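Local atomic coordinates of putative cellulase CEL6 (Mycobacterium tuberculosis, PDB entry 1UP0), a protein that probably hydrolyses beta-1,4-glucosidic bonds within cellulose chains, as a family 6 glycoside hydrolase of the endoglucanase type. Residues 121-126 with 168-173; 193-198 with 214-219. All blocks are in the same frame, centred on the assembly; numbering follows the deposited sequence.

Interaction 1: 121-126 with 168-173; sequences ALAMAD and EAMAAR. With BGC (beta-D-glucopyranose), chain B.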
loop_
_atom_site.group_PDB
_atom_site.type_symbol
_atom_site.label_atom_id
_atom_site.label_comp_id
_atom_site.label_asym_id
_atom_site.label_seq_id
_atom_site.Cartn_x
_atom_site.Cartn_y
_atom_site.Cartn_z
ATOM N N ALA A 121 2.219 -8.522 5.041
ATOM C CA ALA A 121 1.689 -9.562 5.929
ATOM C C ALA A 121 2.009 -10.980 5.457
ATOM O O ALA A 121 2.523 -11.776 6.234
ATOM C CB ALA A 121 0.164 -9.397 6.144
ATOM N N LEU A 122 1.680 -11.307 4.222
ATOM C CA LEU A 122 2.014 -12.625 3.688
ATOM C C LEU A 122 3.517 -12.840 3.536
ATOM O O LEU A 122 4.011 -13.933 3.757
ATOM C CB LEU A 122 1.339 -12.836 2.328
ATOM C CG LEU A 122 -0.196 -12.841 2.293
ATOM C CD1 LEU A 122 -0.689 -13.208 0.887
ATOM C CD2 LEU A 122 -0.719 -13.823 3.306
ATOM N N ALA A 123 4.243 -11.815 3.126
ATOM C CA ALA A 123 5.687 -11.974 2.878
ATOM C C ALA A 123 6.469 -12.168 4.166
ATOM O O ALA A 123 7.490 -12.852 4.188
ATOM C CB ALA A 123 6.210 -10.757 2.138
ATOM N N MET A 124 5.989 -11.590 5.251
ATOM C CA MET A 124 6.710 -11.608 6.511
ATOM C C MET A 124 6.221 -12.747 7.427
ATOM O O MET A 124 6.726 -12.910 8.538
ATOM C CB MET A 124 6.559 -10.248 7.197
ATOM C CG MET A 124 7.764 -9.800 7.955
ATOM S SD MET A 124 7.487 -8.276 8.864
ATOM C CE MET A 124 8.018 -7.126 7.587
ATOM N N ALA A 125 5.252 -13.527 6.962
ATOM C CA ALA A 125 4.503 -14.434 7.828
ATOM C C ALA A 125 5.412 -15.469 8.518
ATOM O O ALA A 125 5.049 -15.985 9.545
ATOM C CB ALA A 125 3.423 -15.135 7.065
ATOM N N ASP A 126 6.578 -15.774 7.953
ATOM C CA ASP A 126 7.420 -16.811 8.562
ATOM C C ASP A 126 8.115 -16.385 9.851
ATOM O O ASP A 126 8.768 -17.221 10.495
ATOM C CB ASP A 126 8.464 -17.310 7.556
ATOM C CG ASP A 126 7.858 -18.138 6.450
ATOM O OD1 ASP A 126 6.769 -18.733 6.619
ATOM O OD2 ASP A 126 8.419 -18.269 5.346
ATOM N N GLU A 168 6.856 -18.283 -6.819
ATOM C CA GLU A 168 6.155 -19.516 -6.493
ATOM C C GLU A 168 5.639 -19.526 -5.065
ATOM O O GLU A 168 4.481 -19.926 -4.841
ATOM C CB GLU A 168 7.077 -20.733 -6.753
ATOM C CG GLU A 168 7.483 -20.896 -8.209
ATOM C CD GLU A 168 8.654 -20.018 -8.743
ATOM O OE1 GLU A 168 9.251 -19.132 -8.009
ATOM O OE2 GLU A 168 9.018 -20.242 -9.950
ATOM N N ALA A 169 6.464 -19.113 -4.107
ATOM C CA ALA A 169 6.123 -19.126 -2.705
ATOM C C ALA A 169 4.988 -18.136 -2.441
ATOM O O ALA A 169 4.012 -18.430 -1.727
ATOM C CB ALA A 169 7.338 -18.776 -1.870
ATOM N N MET A 170 5.127 -16.941 -3.021
ATOM C CA MET A 170 4.081 -15.925 -2.810
ATOM C C MET A 170 2.775 -16.319 -3.521
ATOM O O MET A 170 1.678 -16.077 -3.009
ATOM C CB MET A 170 4.554 -14.568 -3.301
ATOM C CG MET A 170 3.582 -13.461 -3.006
ATOM S SD MET A 170 2.909 -13.470 -1.319
ATOM C CE MET A 170 4.184 -12.700 -0.492
ATOM N N ALA A 171 2.874 -16.912 -4.692
ATOM C CA ALA A 171 1.662 -17.346 -5.399
ATOM C C ALA A 171 0.918 -18.386 -4.580
ATOM O O ALA A 171 -0.331 -18.393 -4.548
ATOM C CB ALA A 171 1.988 -17.869 -6.769
ATOM N N ALA A 172 1.650 -19.274 -3.909
ATOM C CA ALA A 172 1.010 -20.284 -3.045
ATOM C C ALA A 172 0.208 -19.606 -1.934
ATOM O O ALA A 172 -0.934 -20.012 -1.626
ATOM C CB ALA A 172 2.042 -21.222 -2.450
ATOM N N ARG A 173 0.791 -18.564 -1.336
ATOM C CA ARG A 173 0.152 -17.823 -0.248
ATOM C C ARG A 173 -1.049 -17.050 -0.764
ATOM O O ARG A 173 -2.101 -17.057 -0.119
ATOM C CB ARG A 173 1.150 -16.904 0.457
ATOM C CG ARG A 173 2.189 -17.702 1.221
ATOM C CD ARG A 173 3.213 -16.922 1.925
ATOM N NE ARG A 173 4.303 -17.818 2.279
ATOM C CZ ARG A 173 5.184 -17.595 3.200
ATOM N NH1 ARG A 173 5.159 -16.487 3.937
ATOM N NH2 ARG A 173 6.152 -18.501 3.375
HETATM C C2 BGC B . 10.590 -4.461 6.408
HETATM C C3 BGC B . 9.250 -3.722 6.467
HETATM C C4 BGC B . 9.021 -2.887 5.217
HETATM C C5 BGC B . 9.290 -3.738 3.968
HETATM C C6 BGC B . 9.246 -2.901 2.708
HETATM C C1 BGC B . 10.698 -5.288 5.106
HETATM O O2 BGC B . 10.823 -5.277 7.559
HETATM O O3 BGC B . 9.147 -2.841 7.570
HETATM O O4 BGC B . 7.686 -2.343 5.246
HETATM O O5 BGC B . 10.561 -4.389 4.014
HETATM O O6 BGC B . 9.538 -3.775 1.647
HETATM O O HOH W 1 7.721 -15.264 5.213
#
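L122 and R173 stand nearest across this contact, CA to CA 6.8 Å, where the turn following strand 113-117 faces the flank of helix 167-176. R173 carries most of it. Its chain runs extended from CG to NE and brings the guanidinium edge against the turn. NH1 donates to the backbone O of L122 at 2.8 Å, lying nearly in line with that C=O while the N-H itself is bent to 146°. From NH2 a much straighter bond goes to OD2 of D126 at 3.0 Å, a salt bridge reaching the oxygen on its syn side but tilted out of the carboxylate plane. The other carboxylate oxygen, OD1, pairs with R133 of helix 130-147, so D126 lies between two arginines and probably offsets their mutual repulsion. A water extends the network: it donates to O of A123 and accepts from N of D126 and from NH1 of R173. Beside this polar cluster M170, bent at chi2 and chi3 (46° and 82°), curls its methyl CE to within 3.8 Å of CB of A123 and 4.0 Å of CB of L122. On the far side of the turn CE of M124 reaches O2 of the bound glucose at 3.4 Å. A helix arginine thus ties down a sugar-contacting loop at the C-terminal end of a strand in the distorted, incomplete beta/alpha barrel of family 6.

Interaction 2: 193-198 with 214-219; sequences YTTDEE and YVIDTS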
loop_
_atom_site.group_PDB
_atom_site.type_symbol
_atom_site.label_atom_id
_atom_site.label_comp_id
_atom_site.label_asym_id
_atom_site.label_seq_id
_atom_site.Cartn_x
_atom_site.Cartn_y
_atom_site.Cartn_z
ATOM N N TYR A 193 12.356 -1.023 -5.695
ATOM C CA TYR A 193 12.742 -1.774 -6.878
ATOM C C TYR A 193 12.140 -1.161 -8.135
ATOM O O TYR A 193 11.017 -0.639 -8.117
ATOM C CB TYR A 193 12.410 -3.283 -6.727
ATOM C CG TYR A 193 13.099 -3.850 -5.530
ATOM C CD1 TYR A 193 14.464 -4.078 -5.578
ATOM C CD2 TYR A 193 12.437 -4.056 -4.314
ATOM C CE1 TYR A 193 15.157 -4.612 -4.470
ATOM C CE2 TYR A 193 13.150 -4.555 -3.181
ATOM C CZ TYR A 193 14.500 -4.833 -3.284
ATOM O OH TYR A 193 15.262 -5.277 -2.222
ATOM N N THR A 194 12.881 -1.270 -9.241
ATOM C CA THR A 194 12.428 -0.713 -10.492
ATOM C C THR A 194 11.110 -1.296 -10.938
ATOM O O THR A 194 10.773 -2.441 -10.710
ATOM C CB THR A 194 13.440 -0.863 -11.650
ATOM O OG1 THR A 194 13.627 -2.255 -11.943
ATOM C CG2 THR A 194 14.798 -0.361 -11.275
ATOM N N THR A 195 10.379 -0.496 -11.658
ATOM C CA THR A 195 9.113 -0.930 -12.223
ATOM C C THR A 195 9.285 -2.138 -13.102
ATOM O O THR A 195 8.504 -3.078 -13.016
ATOM C CB THR A 195 8.482 0.210 -12.989
ATOM O OG1 THR A 195 8.148 1.225 -12.034
ATOM C CG2 THR A 195 7.178 -0.211 -13.655
ATOM N N ASP A 196 10.328 -2.133 -13.936
ATOM C CA ASP A 196 10.594 -3.279 -14.805
ATOM C C ASP A 196 10.780 -4.579 -14.043
ATOM O O ASP A 196 10.225 -5.634 -14.465
ATOM C CB ASP A 196 11.847 -3.012 -15.635
ATOM C CG ASP A 196 11.589 -2.062 -16.795
ATOM O OD1 ASP A 196 10.407 -1.786 -17.151
ATOM O OD2 ASP A 196 12.553 -1.559 -17.446
ATOM N N GLU A 197 11.529 -4.524 -12.952
ATOM C CA GLU A 197 11.795 -5.712 -12.170
ATOM C C GLU A 197 10.475 -6.228 -11.588
ATOM O O GLU A 197 10.200 -7.434 -11.591
ATOM C CB GLU A 197 12.821 -5.478 -11.058
ATOM C CG GLU A 197 13.191 -6.745 -10.319
ATOM C CD GLU A 197 14.317 -6.581 -9.341
ATOM O OE1 GLU A 197 15.266 -5.782 -9.582
ATOM O OE2 GLU A 197 14.266 -7.291 -8.318
ATOM N N GLU A 198 9.653 -5.292 -11.111
ATOM C CA GLU A 198 8.399 -5.655 -10.480
ATOM C C GLU A 198 7.392 -6.176 -11.498
ATOM O O GLU A 198 6.592 -7.073 -11.156
ATOM C CB GLU A 198 7.861 -4.460 -9.677
ATOM C CG GLU A 198 8.776 -3.991 -8.546
ATOM C CD GLU A 198 9.472 -5.133 -7.845
ATOM O OE1 GLU A 198 8.842 -5.787 -6.986
ATOM O OE2 GLU A 198 10.643 -5.420 -8.220
ATOM N N TYR A 214 -2.237 -6.917 -10.949
ATOM C CA TYR A 214 -1.495 -6.334 -9.855
ATOM C C TYR A 214 -1.265 -4.825 -10.021
ATOM O O TYR A 214 -1.422 -4.271 -11.104
ATOM C CB TYR A 214 -0.152 -7.086 -9.635
ATOM C CG TYR A 214 0.710 -7.064 -10.853
ATOM C CD1 TYR A 214 0.554 -8.000 -11.863
ATOM C CD2 TYR A 214 1.601 -6.030 -11.043
ATOM C CE1 TYR A 214 1.301 -7.918 -13.040
ATOM C CE2 TYR A 214 2.369 -5.936 -12.171
ATOM C CZ TYR A 214 2.241 -6.878 -13.172
ATOM O OH TYR A 214 2.980 -6.730 -14.317
ATOM N N VAL A 215 -0.922 -4.190 -8.920
ATOM C CA VAL A 215 -0.468 -2.822 -8.926
ATOM C C VAL A 215 0.935 -2.771 -8.365
ATOM O O VAL A 215 1.304 -3.607 -7.529
ATOM C CB VAL A 215 -1.385 -1.911 -8.122
ATOM C CG1 VAL A 215 -2.780 -1.842 -8.756
ATOM C CG2 VAL A 215 -1.500 -2.382 -6.660
ATOM N N ILE A 216 1.722 -1.803 -8.813
ATOM C CA ILE A 216 3.084 -1.580 -8.329
ATOM C C ILE A 216 3.169 -0.189 -7.664
ATOM O O ILE A 216 2.763 0.799 -8.256
ATOM C CB ILE A 216 4.122 -1.652 -9.493
ATOM C CG1 ILE A 216 4.140 -3.028 -10.173
ATOM C CG2 ILE A 216 5.530 -1.336 -9.009
ATOM C CD1 ILE A 216 4.788 -2.999 -11.573
ATOM N N ASP A 217 3.728 -0.148 -6.455
ATOM C CA ASP A 217 4.055 1.075 -5.762
ATOM C C ASP A 217 5.290 1.705 -6.425
ATOM O O ASP A 217 6.390 1.225 -6.280
ATOM C CB ASP A 217 4.310 0.792 -4.286
ATOM C CG ASP A 217 4.364 2.019 -3.453
ATOM O OD1 ASP A 217 4.383 3.162 -4.010
ATOM O OD2 ASP A 217 4.371 1.965 -2.186
ATOM N N THR A 218 5.087 2.819 -7.123
ATOM C CA THR A 218 6.182 3.553 -7.783
ATOM C C THR A 218 6.513 4.872 -7.025
ATOM O O THR A 218 7.207 5.765 -7.559
ATOM C CB THR A 218 5.826 3.860 -9.231
ATOM O OG1 THR A 218 4.561 4.569 -9.263
ATOM C CG2 THR A 218 5.663 2.576 -10.077
ATOM N N SER A 219 6.033 5.005 -5.784
ATOM C CA SER A 219 6.284 6.229 -5.009
ATOM C C SER A 219 7.770 6.654 -4.908
ATOM O O SER A 219 8.094 7.868 -4.923
ATOM C CB SER A 219 5.752 6.082 -3.593
ATOM O OG SER A 219 6.195 4.881 -2.971
#
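Y214, which opens the strand segment, is at the margin of the contact: CE2 of its ring comes only to 4.5 Å from O of E198, obliquely, and its hydroxyl is engaged by E203 further along helix 195-207. Two residues on, I216 makes the main apolar contact. Its CD1 ends 3.9 Å from CB of E198 and also touches the backbone O of T195. CG2 of I216 lies 4.0 Å from CB of E198, so both branches of the isoleucine straddle the root of the glutamate. E198 points its CB at the strand, but with CG anti to the carbonyl carbon (chi1 -61°) and a further bend at chi2 its carboxylate turns off, and OE2 is taken up by S162. D217 follows, its side chain directed to neighbouring loops: OD1 accepts both N and OG of S219 from one face of its carboxylate, the backbone bond closing an Asx turn just beyond the strand, while OD2 receives the backbone N of S190 and of K261. T218 returns to the helix. Its methyl CG2 lies 3.4 Å from OG1 of T195, the two side chains crossing at a slant; the hydroxyls go elsewhere, T195 OG1 to N221 and T218 OG1 to the backbone O of A243. On the helix side, T194 is the N-cap, its OG1 accepting from N of E197 at 3.3 Å. No hydrogen bond or salt bridge joins the two segments. Between them the chemistry is van der Waals only: the polar ends of T195, E198 and T218 bond outside both, and the polar tie from strand to helix comes further on, from Y214 to E203.

In the fold
Both contacts are largely buried, their centres 18 Å apart without touching. Interaction 1 joins a loop to a helix outside the parallel sheet of the family 6 fold, while interaction 2 sets a helix start against a strand of that sheet. Interaction 1 reaches the protein surface at D126 and is mainly polar, fixing its loop through charge, a backbone carbonyl and a water, with a methionine packed beside them. Interaction 2 is closer to the centre of the chain, belongs to the beta-alpha-beta unit of strands 184-187 and 213-217, and is held by apolar contact. Helix 195-207 links the two: its start forms interaction 2, while Y201 and I205 further along it cover M170 of interaction 1.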